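Local coordinates for pectate lyase (Paenibacillus sp. 0602, PDB 5GT5), which cleaves polygalacturonate by eliminative lysis, probably in an endo mode, with calcium as likely cofactor and partly methylated pectins as likely further substrates, at residues 64-67 with 68-71. The protein carries 1 engineered substitution. Numbering follows the deposited sequence.
Sequences EIPS and AAQT
The backbone from Pro66 to Gln70 winds through one short 3-10 turn, in which Ala69 N donates to Pro66 O at 2.9 Å and Gln70 N to Ser67 O at 3.0 Å. Both bonds run from residue i+3 back to residue i, the 3-10 pattern. The methyl of Ala69 packs back against Ile65, with Ala69 CB 3.9 Å from Ile65 CD1, and the Pro66 ring atom CD lies more loosely beside it. Ile65 CG1 stands between its own backbone N and carbonyl carbon (chi1 63°), which carries Ile65 CD1 across to the Ala69 methyl on one flank and to Gln70 CG, also at 3.9 Å, on another. In the right-handed parallel beta-helix of polysaccharide lyase family 1, this turn belongs to the loop joining strands 58-59 and 74-76, far from the predicted calcium and catalytic residues; Ile65 and Ala69 rest there on Ala36 of helix 36-43. Gln70 runs out extended beyond CG (chi2 -179°), back over Ser67, and its amide has a partner at each end. A water donates to Gln70 OE1 at 2.7 Å and is hydrogen-bonded to Ser67 OG at 2.8 Å, while Gln70 NE2 makes a weak hydrogen bond to Trp62 O. Replacing Gln70 with an alanine would remove OE1 and CG, and is likely to cost the water one of its two partners here and leave Ile65 CD1 without the methylene it lies against. Gln70, at the end of the 3-10 turn, is also the centre of an inverse gamma turn, closed by a weak bond from Thr71 N to Ala69 O.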
loop_
_atom_site.group_PDB
_atom_site.type_symbol
_atom_site.label_atom_id
_atom_site.label_comp_id
_atom_site.label_asym_id
_atom_site.label_seq_id
_atom_site.Cartn_x
_atom_site.Cartn_y
_atom_site.Cartn_z
ATOM N N GLU A 64 -30.817 -15.513 -11.919
ATOM C CA GLU A 64 -31.719 -14.427 -12.244
ATOM C C GLU A 64 -31.105 -13.342 -13.102
ATOM O O GLU A 64 -31.820 -12.486 -13.633
ATOM C CB GLU A 64 -32.325 -13.804 -10.977
ATOM C CG GLU A 64 -31.273 -13.214 -10.031
ATOM C CD GLU A 64 -31.852 -12.667 -8.745
ATOM O OE1 GLU A 64 -33.100 -12.549 -8.610
ATOM O OE2 GLU A 64 -31.011 -12.347 -7.841
ATOM N N ILE A 65 -29.785 -13.322 -13.182
ATOM C CA ILE A 65 -29.109 -12.291 -13.964
ATOM C C ILE A 65 -29.173 -12.597 -15.451
ATOM O O ILE A 65 -29.384 -13.746 -15.843
ATOM C CB ILE A 65 -27.643 -12.079 -13.500
ATOM C CG1 ILE A 65 -26.816 -13.347 -13.723
ATOM C CG2 ILE A 65 -27.659 -11.624 -12.041
ATOM C CD1 ILE A 65 -25.328 -13.287 -13.249
ATOM N N PRO A 66 -28.992 -11.562 -16.289
ATOM C CA PRO A 66 -28.989 -11.843 -17.728
ATOM C C PRO A 66 -27.858 -12.776 -18.118
ATOM O O PRO A 66 -26.800 -12.773 -17.465
ATOM C CB PRO A 66 -28.791 -10.455 -18.359
ATOM C CG PRO A 66 -29.280 -9.506 -17.362
ATOM C CD PRO A 66 -28.986 -10.119 -16.003
ATOM N N SER A 67 -28.051 -13.561 -19.177
ATOM C CA SER A 67 -27.000 -14.444 -19.673
ATOM C C SER A 67 -25.703 -13.691 -19.940
ATOM O O SER A 67 -24.631 -14.214 -19.696
ATOM C CB SER A 67 -27.430 -15.167 -20.959
ATOM O OG SER A 67 -28.622 -15.908 -20.770
ATOM N N ALA A 68 -25.807 -12.450 -20.412
ATOM C CA ALA A 68 -24.619 -11.655 -20.722
ATOM C C ALA A 68 -23.799 -11.326 -19.471
ATOM O O ALA A 68 -22.613 -10.971 -19.561
ATOM C CB ALA A 68 -25.006 -10.399 -21.426
ATOM N N ALA A 69 -24.426 -11.427 -18.306
ATOM C CA ALA A 69 -23.709 -11.154 -17.051
ATOM C C ALA A 69 -23.061 -12.410 -16.491
ATOM O O ALA A 69 -22.299 -12.331 -15.531
ATOM C CB ALA A 69 -24.675 -10.541 -16.008
ATOM N N GLN A 70 -23.345 -13.575 -17.065
ATOM C CA GLN A 70 -22.816 -14.831 -16.549
ATOM C C GLN A 70 -21.401 -15.088 -17.055
ATOM O O GLN A 70 -21.142 -16.074 -17.749
ATOM C CB GLN A 70 -23.742 -16.017 -16.862
ATOM C CG GLN A 70 -25.069 -15.986 -16.098
ATOM C CD GLN A 70 -25.919 -17.181 -16.442
ATOM O OE1 GLN A 70 -26.162 -17.448 -17.618
ATOM N NE2 GLN A 70 -26.345 -17.926 -15.435
ATOM N N THR A 71 -20.480 -14.211 -16.661
ATOM C CA THR A 71 -19.110 -14.303 -17.117
ATOM C C THR A 71 -18.280 -13.477 -16.150
ATOM O O THR A 71 -18.837 -12.592 -15.513
ATOM C CB THR A 71 -18.995 -13.752 -18.596
ATOM O OG1 THR A 71 -17.691 -14.036 -19.104
ATOM C CG2 THR A 71 -19.307 -12.249 -18.688
HETATM O O HOH W 1 -28.611 -17.675 -18.623
#